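Local coordinates for lactococcal prophage ps3 protein 05 (PDB 3G8W) that probably transfers an acetyl group from acetyl-CoA to an acceptor, as a member of the GNAT acetyltransferase family, at residues B[58-69]-B[98-109]; B[115-124]-B[156-165]. All blocks are in the same frame, centred on the assembly; numbering follows the deposited sequence.

Interaction 1 (B[58-69]-B[98-109]); sequences FGAFEDDELVAT and VNRELINHIIQY
The ring of F58 lies against H105, I106 and Y109 of helix 96-112. I106 comes over one of its faces, CG1 standing 4.2 Å from the F58 ring centroid in a CH-pi contact, while H105 meets the CD1 side obliquely. At the far end the F58 ring turns its edge to the face of Y109: CZ of F58 reaches CG of Y109 at 3.5 Å, the planes inclined at 66°, an edge-to-face pair that completes an aromatic cluster. F58 CG is anti to its carbonyl carbon (chi1 -66°), which carries the ring along the helix as far as Y109. Nearer the hairpin turn the packing is aliphatic. L102 spreads its two methyls, CD2 to CB of F58 at 4.0 Å and CD1 to CB of A68 at 4.1 Å; V98 CG1 touches CG1 of V67 at 3.8 Å and also reaches A60 and A68. A classic beta bulge sets V67 and A68 together opposite A60, the N of V67 bonding to the O of A60 at 2.7 Å. No hydrogen bond crosses; N99 bonds instead to N89 on strand 83-91. The helix thus covers one face of hairpin 55-62/65-74; its N99, R100 and I103 touch helix 127-136, while L66 and T69 meet helix 15-24.

Interaction 2 (B[115-124]-B[156-165]); sequences IETLMIAIAS and DENWLIYSTT
T164 hooks its hydroxyl onto I115, OG1 donating to the carbonyl O of I115 at 2.6 Å, in the carbonyl plane and on a lone pair; placing OG1 between the backbone N and the carbonyl carbon (chi1 54°) brings it there. From this end strands 117-123 and 153-163, antiparallel neighbours in the 1-2-3-4-5-7-6 order of the GNAT sheet, are joined by paired backbone bonds at L118-Y162, I120-L160 and I122-N158. The tightly packed face carries L118, I120, I122, L160 and Y162: I120 and L160 lie side by side, and CD1 of I122 meets CD2 of L160 at 3.8 Å. The other face is partly exposed. There A121 sets CB over the centre of the six-membered ring of W159, 3.8 Å from its centroid, and selenomethionine M119 brings CE within 3.6 Å of CZ3 of W159. At the far end S124 N bonds to the O of D156 at 2.8 Å, and S124 OG adds a weak bond to OD1 of N158, an oxygen that K130 also holds. Backbone bonds thus set the register, while polar groups tie the pair outward: W159 NE1 and E157 OE1 to E144 and S148 of strand 139-150, E116 to Y154 (hydrogen bond) and K149 (salt bridge) of the second subunit.

Interactions 1 and 2 come in series along the chain, the first closing at helix 96-112 just before strand 117-123 opens the second. Their centres lie about 19 Å apart, yet both reach one mixed seven-stranded sheet: interaction 1 lays the helix over strands 55-62 and 65-74, interaction 2 pairs strand 117-123 with 153-163, and strand 83-91 runs between the two pairs. The same helix joins them directly, since I107, on a different side from the residues facing the hairpin, packs on L118, Y162 and T164. Helix 96-112 therefore spans the sheet from one pair of strands to the other, consistent with the GNAT fold, in which a central sheet is flanked by helices.

Interaction 1 (B[58-69]-B[98-109])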
loop_
_atom_site.group_PDB
_atom_site.type_symbol
_atom_site.label_atom_id
_atom_site.label_comp_id
_atom_site.label_asym_id
_atom_site.label_seq_id
_atom_site.Cartn_x
_atom_site.Cartn_y
_atom_site.Cartn_z
ATOM N N PHE B 58 0.602 11.757 14.177
ATOM C CA PHE B 58 0.376 12.169 15.561
ATOM C C PHE B 58 1.667 12.518 16.267
ATOM O O PHE B 58 2.708 11.914 15.985
ATOM C CB PHE B 58 -0.309 11.077 16.342
ATOM C CG PHE B 58 -1.695 10.791 15.894
ATOM C CD1 PHE B 58 -2.774 11.237 16.640
ATOM C CD2 PHE B 58 -1.926 10.025 14.754
ATOM C CE1 PHE B 58 -4.062 10.935 16.241
ATOM C CE2 PHE B 58 -3.221 9.722 14.341
ATOM C CZ PHE B 58 -4.289 10.167 15.076
ATOM N N GLY B 59 1.591 13.472 17.197
ATOM C CA GLY B 59 2.744 13.864 18.014
ATOM C C GLY B 59 2.492 13.828 19.510
ATOM O O GLY B 59 1.392 14.130 19.961
ATOM N N ALA B 60 3.509 13.431 20.276
ATOM C CA ALA B 60 3.483 13.577 21.737
ATOM C C ALA B 60 4.276 14.824 22.153
ATOM O O ALA B 60 5.384 15.067 21.657
ATOM C CB ALA B 60 4.029 12.350 22.409
ATOM N N PHE B 61 3.703 15.614 23.058
ATOM C CA PHE B 61 4.302 16.888 23.438
ATOM C C PHE B 61 4.632 16.977 24.908
ATOM O O PHE B 61 3.774 16.753 25.767
ATOM C CB PHE B 61 3.393 18.052 23.055
ATOM C CG PHE B 61 3.419 18.374 21.596
ATOM C CD1 PHE B 61 4.398 19.218 21.076
ATOM C CD2 PHE B 61 2.479 17.813 20.729
ATOM C CE1 PHE B 61 4.434 19.511 19.716
ATOM C CE2 PHE B 61 2.501 18.104 19.368
ATOM C CZ PHE B 61 3.482 18.955 18.858
ATOM N N GLU B 62 5.898 17.292 25.176
ATOM C CA GLU B 62 6.360 17.727 26.488
ATOM C C GLU B 62 6.505 19.253 26.395
ATOM O O GLU B 62 7.353 19.747 25.649
ATOM C CB GLU B 62 7.699 17.064 26.810
ATOM C CG GLU B 62 8.066 16.998 28.283
ATOM C CD GLU B 62 9.568 16.763 28.505
ATOM O OE1 GLU B 62 10.294 16.532 27.500
ATOM O OE2 GLU B 62 10.027 16.822 29.683
ATOM N N ASP B 63 5.675 19.988 27.135
ATOM C CA ASP B 63 5.586 21.455 27.003
ATOM C C ASP B 63 5.578 21.880 25.522
ATOM O O ASP B 63 4.737 21.410 24.745
ATOM C CB ASP B 63 6.704 22.158 27.791
ATOM N N ASP B 64 6.519 22.740 25.130
ATOM C CA ASP B 64 6.628 23.195 23.733
ATOM C C ASP B 64 7.230 22.144 22.779
ATOM O O ASP B 64 7.072 22.242 21.563
ATOM C CB ASP B 64 7.418 24.516 23.657
ATOM N N GLU B 65 7.906 21.142 23.339
ATOM C CA GLU B 65 8.712 20.209 22.553
ATOM C C GLU B 65 7.939 18.989 22.041
ATOM O O GLU B 65 7.257 18.286 22.789
ATOM C CB GLU B 65 9.956 19.774 23.351
ATOM C CG GLU B 65 11.270 20.508 23.019
ATOM C CD GLU B 65 11.285 21.994 23.420
ATOM O OE1 GLU B 65 12.104 22.393 24.289
ATOM O OE2 GLU B 65 10.489 22.777 22.855
ATOM N N LEU B 66 8.045 18.751 20.744
ATOM C CA LEU B 66 7.553 17.513 20.177
ATOM C C LEU B 66 8.529 16.401 20.585
ATOM O O LEU B 66 9.741 16.541 20.429
ATOM C CB LEU B 66 7.424 17.635 18.657
ATOM C CG LEU B 66 6.804 16.449 17.916
ATOM C CD1 LEU B 66 5.371 16.139 18.365
ATOM C CD2 LEU B 66 6.885 16.679 16.413
ATOM N N VAL B 67 8.003 15.307 21.126
ATOM C CA VAL B 67 8.848 14.320 21.810
ATOM C C VAL B 67 8.778 12.968 21.126
ATOM O O VAL B 67 9.760 12.230 21.060
ATOM C CB VAL B 67 8.465 14.205 23.296
ATOM C CG1 VAL B 67 9.144 13.041 23.935
ATOM C CG2 VAL B 67 8.858 15.466 24.024
ATOM N N ALA B 68 7.607 12.647 20.606
ATOM C CA ALA B 68 7.464 11.471 19.786
ATOM C C ALA B 68 6.558 11.785 18.599
ATOM O O ALA B 68 5.931 12.846 18.556
ATOM C CB ALA B 68 6.926 10.312 20.621
ATOM N N THR B 69 6.512 10.857 17.639
ATOM C CA THR B 69 5.739 11.033 16.399
ATOM C C THR B 69 5.419 9.697 15.759
ATOM O O THR B 69 6.191 8.740 15.880
ATOM C CB THR B 69 6.497 11.904 15.374
ATOM O OG1 THR B 69 5.682 13.022 15.004
ATOM C CG2 THR B 69 6.903 11.105 14.127
ATOM N N VAL B 98 7.050 7.126 26.728
ATOM C CA VAL B 98 6.349 8.126 25.942
ATOM C C VAL B 98 5.799 7.547 24.642
ATOM O O VAL B 98 4.652 7.802 24.299
ATOM C CB VAL B 98 7.281 9.327 25.642
ATOM C CG1 VAL B 98 6.615 10.325 24.729
ATOM C CG2 VAL B 98 7.699 9.999 26.941
ATOM N N ASN B 99 6.613 6.785 23.914
ATOM C CA ASN B 99 6.170 6.192 22.653
ATOM C C ASN B 99 4.993 5.239 22.892
ATOM O O ASN B 99 3.999 5.281 22.181
ATOM C CB ASN B 99 7.326 5.464 21.954
ATOM C CG ASN B 99 7.100 5.299 20.449
ATOM O OD1 ASN B 99 6.821 6.256 19.729
ATOM N ND2 ASN B 99 7.242 4.081 19.967
ATOM N N ARG B 100 5.110 4.389 23.915
ATOM C CA ARG B 100 4.043 3.469 24.300
ATOM C C ARG B 100 2.759 4.247 24.513
ATOM O O ARG B 100 1.698 3.812 24.099
ATOM C CB ARG B 100 4.417 2.677 25.538
ATOM C CG ARG B 100 3.362 1.750 26.010
ATOM C CD ARG B 100 3.836 0.882 27.169
ATOM N NE ARG B 100 5.132 0.233 26.932
ATOM C CZ ARG B 100 5.316 -0.907 26.260
ATOM N NH1 ARG B 100 4.296 -1.562 25.739
ATOM N NH2 ARG B 100 6.532 -1.398 26.103
ATOM N N GLU B 101 2.848 5.416 25.123
ATOM C CA GLU B 101 1.657 6.219 25.329
ATOM C C GLU B 101 1.121 6.746 23.990
ATOM O O GLU B 101 -0.092 6.794 23.763
ATOM C CB GLU B 101 1.962 7.352 26.292
ATOM C CG GLU B 101 0.786 7.822 27.093
ATOM C CD GLU B 101 1.179 8.947 28.044
ATOM O OE1 GLU B 101 0.588 10.061 27.937
ATOM O OE2 GLU B 101 2.094 8.721 28.892
ATOM N N LEU B 102 2.035 7.132 23.106
ATOM C CA LEU B 102 1.681 7.567 21.762
ATOM C C LEU B 102 0.970 6.460 20.934
ATOM O O LEU B 102 -0.094 6.721 20.359
ATOM C CB LEU B 102 2.950 8.029 21.046
ATOM C CG LEU B 102 3.013 9.087 19.950
ATOM C CD1 LEU B 102 3.735 8.485 18.791
ATOM C CD2 LEU B 102 1.675 9.594 19.506
ATOM N N ILE B 103 1.551 5.242 20.883
ATOM C CA ILE B 103 0.981 4.137 20.086
ATOM C C ILE B 103 -0.433 3.863 20.568
ATOM O O ILE B 103 -1.350 3.755 19.759
ATOM C CB ILE B 103 1.876 2.842 20.036
ATOM C CG1 ILE B 103 3.173 3.098 19.262
ATOM C CG2 ILE B 103 1.159 1.664 19.377
ATOM C CD1 ILE B 103 3.043 4.085 18.116
ATOM N N ASN B 104 -0.615 3.826 21.881
ATOM C CA ASN B 104 -1.939 3.685 22.462
ATOM C C ASN B 104 -2.946 4.734 22.025
ATOM O O ASN B 104 -4.080 4.386 21.723
ATOM C CB ASN B 104 -1.864 3.619 23.969
ATOM C CG ASN B 104 -1.746 2.186 24.491
ATOM O OD1 ASN B 104 -2.074 1.932 25.648
ATOM N ND2 ASN B 104 -1.292 1.249 23.656
ATOM N N HIS B 105 -2.538 5.999 21.965
ATOM C CA HIS B 105 -3.430 7.070 21.523
ATOM C C HIS B 105 -3.858 6.721 20.108
ATOM O O HIS B 105 -5.048 6.768 19.768
ATOM C CB HIS B 105 -2.704 8.425 21.539
ATOM C CG HIS B 105 -3.582 9.606 21.238
ATOM N ND1 HIS B 105 -4.061 9.883 19.972
ATOM C CD2 HIS B 105 -4.036 10.605 22.033
ATOM C CE1 HIS B 105 -4.794 10.984 20.005
ATOM N NE2 HIS B 105 -4.788 11.444 21.241
ATOM N N ILE B 106 -2.879 6.330 19.293
ATOM C CA ILE B 106 -3.132 6.067 17.888
ATOM C C ILE B 106 -4.071 4.886 17.744
ATOM O O ILE B 106 -4.906 4.878 16.857
ATOM C CB ILE B 106 -1.839 5.885 17.070
ATOM C CG1 ILE B 106 -1.018 7.189 17.064
ATOM C CG2 ILE B 106 -2.172 5.441 15.659
ATOM C CD1 ILE B 106 0.241 7.127 16.192
ATOM N N ILE B 107 -3.966 3.913 18.638
ATOM C CA ILE B 107 -4.901 2.800 18.604
ATOM C C ILE B 107 -6.316 3.276 18.918
ATOM O O ILE B 107 -7.267 2.918 18.211
ATOM C CB ILE B 107 -4.479 1.641 19.520
ATOM C CG1 ILE B 107 -3.207 0.987 18.967
ATOM C CG2 ILE B 107 -5.576 0.606 19.582
ATOM C CD1 ILE B 107 -2.660 -0.128 19.826
ATOM N N GLN B 108 -6.452 4.116 19.940
ATOM C CA GLN B 108 -7.769 4.596 20.321
ATOM C C GLN B 108 -8.425 5.370 19.188
ATOM O O GLN B 108 -9.627 5.239 18.963
ATOM C CB GLN B 108 -7.723 5.436 21.598
ATOM C CG GLN B 108 -9.077 5.514 22.341
ATOM C CD GLN B 108 -9.639 4.125 22.697
ATOM O OE1 GLN B 108 -8.895 3.140 22.806
ATOM N NE2 GLN B 108 -10.953 4.047 22.875
ATOM N N TYR B 109 -7.629 6.165 18.482
ATOM C CA TYR B 109 -8.107 6.910 17.336
ATOM C C TYR B 109 -8.586 5.963 16.219
ATOM O O TYR B 109 -9.655 6.184 15.616
ATOM C CB TYR B 109 -7.005 7.818 16.814
ATOM C CG TYR B 109 -7.391 8.521 15.535
ATOM C CD1 TYR B 109 -7.035 7.993 14.282
ATOM C CD2 TYR B 109 -8.141 9.714 15.571
ATOM C CE1 TYR B 109 -7.395 8.646 13.105
ATOM C CE2 TYR B 109 -8.509 10.371 14.404
ATOM C CZ TYR B 109 -8.132 9.838 13.182
ATOM O OH TYR B 109 -8.498 10.498 12.038
#

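Interaction 2 (B[115-124]-B[156-165])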
loop_
_atom_site.group_PDB
_atom_site.type_symbol
_atom_site.label_atom_id
_atom_site.label_comp_id
_atom_site.label_asym_id
_atom_site.label_seq_id
_atom_site.Cartn_x
_atom_site.Cartn_y
_atom_site.Cartn_z
ATOM N N ILE B 115 -11.373 1.718 11.999
ATOM C CA ILE B 115 -10.280 0.947 11.450
ATOM C C ILE B 115 -10.151 -0.362 12.232
ATOM O O ILE B 115 -9.917 -0.361 13.430
ATOM C CB ILE B 115 -8.970 1.775 11.434
ATOM C CG1 ILE B 115 -9.139 2.971 10.467
ATOM C CG2 ILE B 115 -7.747 0.882 11.101
ATOM C CD1 ILE B 115 -8.243 4.210 10.740
ATOM N N GLU B 116 -10.343 -1.471 11.539
ATOM C CA GLU B 116 -10.351 -2.780 12.161
ATOM C C GLU B 116 -8.990 -3.379 12.410
ATOM O O GLU B 116 -8.804 -4.124 13.373
ATOM C CB GLU B 116 -11.162 -3.738 11.315
ATOM C CG GLU B 116 -12.461 -4.092 11.928
ATOM C CD GLU B 116 -13.554 -4.121 10.923
ATOM O OE1 GLU B 116 -13.575 -5.052 10.093
ATOM O OE2 GLU B 116 -14.394 -3.202 10.954
ATOM N N THR B 117 -8.034 -3.109 11.530
ATOM C CA THR B 117 -6.738 -3.693 11.734
ATOM C C THR B 117 -5.576 -2.729 11.435
ATOM O O THR B 117 -5.665 -1.893 10.533
ATOM C CB THR B 117 -6.602 -5.071 11.009
ATOM O OG1 THR B 117 -6.107 -4.907 9.684
ATOM C CG2 THR B 117 -7.921 -5.868 10.990
ATOM N N LEU B 118 -4.498 -2.847 12.215
ATOM C CA LEU B 118 -3.293 -2.048 12.011
ATOM C C LEU B 118 -2.141 -2.934 11.588
ATOM O O LEU B 118 -1.974 -4.040 12.128
ATOM C CB LEU B 118 -2.902 -1.293 13.274
ATOM C CG LEU B 118 -3.920 -0.257 13.761
ATOM C CD1 LEU B 118 -3.463 0.395 15.070
ATOM C CD2 LEU B 118 -4.213 0.800 12.715
HETATM N N MSE B 119 -1.368 -2.445 10.616
HETATM C CA MSE B 119 -0.148 -3.083 10.192
HETATM C C MSE B 119 1.059 -2.146 10.249
HETATM O O MSE B 119 0.957 -0.933 10.046
HETATM C CB MSE B 119 -0.289 -3.624 8.777
HETATM C CG MSE B 119 -0.964 -4.966 8.655
HETATM SE SE MSE B 119 -1.887 -5.008 6.942
HETATM C CE MSE B 119 -0.467 -5.351 5.693
ATOM N N ILE B 120 2.215 -2.737 10.497
ATOM C CA ILE B 120 3.477 -2.030 10.451
ATOM C C ILE B 120 4.512 -2.961 9.845
ATOM O O ILE B 120 4.517 -4.159 10.115
ATOM C CB ILE B 120 3.906 -1.493 11.855
ATOM C CG1 ILE B 120 5.133 -0.595 11.747
ATOM C CG2 ILE B 120 4.042 -2.610 12.926
ATOM C CD1 ILE B 120 5.109 0.530 12.801
ATOM N N ALA B 121 5.346 -2.400 8.977
ATOM C CA ALA B 121 6.471 -3.111 8.398
ATOM C C ALA B 121 7.705 -2.651 9.140
ATOM O O ALA B 121 7.987 -1.447 9.212
ATOM C CB ALA B 121 6.590 -2.804 6.919
ATOM N N ILE B 122 8.427 -3.607 9.724
ATOM C CA ILE B 122 9.656 -3.306 10.483
ATOM C C ILE B 122 10.830 -4.011 9.843
ATOM O O ILE B 122 10.711 -5.182 9.471
ATOM C CB ILE B 122 9.544 -3.739 11.949
ATOM C CG1 ILE B 122 8.360 -3.020 12.604
ATOM C CG2 ILE B 122 10.807 -3.379 12.670
ATOM C CD1 ILE B 122 7.820 -3.634 13.887
ATOM N N ALA B 123 11.945 -3.288 9.708
ATOM C CA ALA B 123 13.184 -3.826 9.130
ATOM C C ALA B 123 13.676 -5.024 9.919
ATOM O O ALA B 123 13.887 -4.937 11.121
ATOM C CB ALA B 123 14.253 -2.758 9.089
ATOM N N SER B 124 13.875 -6.142 9.241
ATOM C CA SER B 124 14.201 -7.398 9.913
ATOM C C SER B 124 15.249 -7.334 11.030
ATOM O O SER B 124 15.263 -8.190 11.907
ATOM C CB SER B 124 14.550 -8.473 8.893
ATOM O OG SER B 124 13.337 -8.970 8.324
ATOM N N ASP B 156 15.233 -6.699 4.378
ATOM C CA ASP B 156 14.032 -7.495 4.625
ATOM C C ASP B 156 13.097 -6.820 5.631
ATOM O O ASP B 156 13.536 -6.027 6.462
ATOM C CB ASP B 156 14.409 -8.897 5.125
ATOM C CG ASP B 156 15.286 -9.634 4.162
ATOM O OD1 ASP B 156 15.284 -9.323 2.948
ATOM O OD2 ASP B 156 15.984 -10.551 4.619
ATOM N N GLU B 157 11.811 -7.129 5.569
ATOM C CA GLU B 157 10.915 -6.554 6.558
ATOM C C GLU B 157 9.975 -7.589 7.123
ATOM O O GLU B 157 9.565 -8.532 6.422
ATOM C CB GLU B 157 10.128 -5.339 6.001
ATOM C CG GLU B 157 10.941 -4.021 5.961
ATOM C CD GLU B 157 10.195 -2.836 5.308
ATOM O OE1 GLU B 157 10.756 -1.705 5.264
ATOM O OE2 GLU B 157 9.057 -3.033 4.830
ATOM N N ASN B 158 9.655 -7.413 8.399
ATOM C CA ASN B 158 8.654 -8.237 9.045
ATOM C C ASN B 158 7.417 -7.400 9.151
ATOM O O ASN B 158 7.446 -6.267 9.625
ATOM C CB ASN B 158 9.102 -8.753 10.414
ATOM C CG ASN B 158 9.952 -10.017 10.323
ATOM O OD1 ASN B 158 11.142 -9.985 10.587
ATOM N ND2 ASN B 158 9.342 -11.127 9.944
ATOM N N TRP B 159 6.332 -7.954 8.644
ATOM C CA TRP B 159 5.076 -7.305 8.705
ATOM C C TRP B 159 4.369 -7.842 9.910
ATOM O O TRP B 159 4.174 -9.063 10.045
ATOM C CB TRP B 159 4.267 -7.594 7.458
ATOM C CG TRP B 159 4.635 -6.753 6.278
ATOM C CD1 TRP B 159 5.587 -7.032 5.360
ATOM C CD2 TRP B 159 4.022 -5.529 5.860
ATOM N NE1 TRP B 159 5.615 -6.057 4.395
ATOM C CE2 TRP B 159 4.660 -5.128 4.671
ATOM C CE3 TRP B 159 2.985 -4.738 6.368
ATOM C CZ2 TRP B 159 4.315 -3.967 3.977
ATOM C CZ3 TRP B 159 2.616 -3.563 5.661
ATOM C CH2 TRP B 159 3.300 -3.187 4.483
ATOM N N LEU B 160 3.995 -6.904 10.782
ATOM C CA LEU B 160 3.154 -7.198 11.938
ATOM C C LEU B 160 1.730 -6.646 11.827
ATOM O O LEU B 160 1.472 -5.629 11.160
ATOM C CB LEU B 160 3.792 -6.645 13.196
ATOM C CG LEU B 160 5.075 -7.254 13.714
ATOM C CD1 LEU B 160 6.108 -7.235 12.646
ATOM C CD2 LEU B 160 5.483 -6.394 14.896
ATOM N N ILE B 161 0.824 -7.301 12.534
ATOM C CA ILE B 161 -0.582 -6.928 12.508
ATOM C C ILE B 161 -1.149 -6.862 13.947
ATOM O O ILE B 161 -0.802 -7.665 14.826
ATOM C CB ILE B 161 -1.384 -7.887 11.583
ATOM C CG1 ILE B 161 -2.872 -7.563 11.558
ATOM C CG2 ILE B 161 -1.186 -9.349 12.005
ATOM C CD1 ILE B 161 -3.646 -8.265 10.410
ATOM N N TYR B 162 -1.983 -5.847 14.172
ATOM C CA TYR B 162 -2.746 -5.715 15.391
ATOM C C TYR B 162 -4.197 -5.562 14.979
ATOM O O TYR B 162 -4.512 -4.840 14.041
ATOM C CB TYR B 162 -2.243 -4.510 16.180
ATOM C CG TYR B 162 -3.014 -4.188 17.439
ATOM C CD1 TYR B 162 -2.599 -4.665 18.676
ATOM C CD2 TYR B 162 -4.149 -3.384 17.391
ATOM C CE1 TYR B 162 -3.301 -4.357 19.830
ATOM C CE2 TYR B 162 -4.863 -3.080 18.528
ATOM C CZ TYR B 162 -4.432 -3.560 19.749
ATOM O OH TYR B 162 -5.151 -3.230 20.882
ATOM N N SER B 163 -5.074 -6.276 15.665
ATOM C CA SER B 163 -6.496 -6.154 15.435
ATOM C C SER B 163 -7.183 -5.317 16.526
ATOM O O SER B 163 -6.972 -5.529 17.718
ATOM C CB SER B 163 -7.120 -7.525 15.360
ATOM O OG SER B 163 -8.442 -7.438 15.835
ATOM N N THR B 164 -8.015 -4.367 16.123
ATOM C CA THR B 164 -8.646 -3.508 17.105
ATOM C C THR B 164 -10.050 -3.970 17.470
ATOM O O THR B 164 -10.846 -3.170 17.945
ATOM C CB THR B 164 -8.703 -2.048 16.637
ATOM O OG1 THR B 164 -9.337 -1.990 15.356
ATOM C CG2 THR B 164 -7.311 -1.450 16.550
ATOM N N THR B 165 -10.344 -5.253 17.260
ATOM C CA THR B 165 -11.675 -5.828 17.553
ATOM C C THR B 165 -11.563 -6.945 18.599
ATOM O O THR B 165 -10.577 -7.705 18.577
ATOM C CB THR B 165 -12.337 -6.401 16.265
ATOM O OG1 THR B 165 -11.398 -7.247 15.580
ATOM C CG2 THR B 165 -12.771 -5.271 15.325
#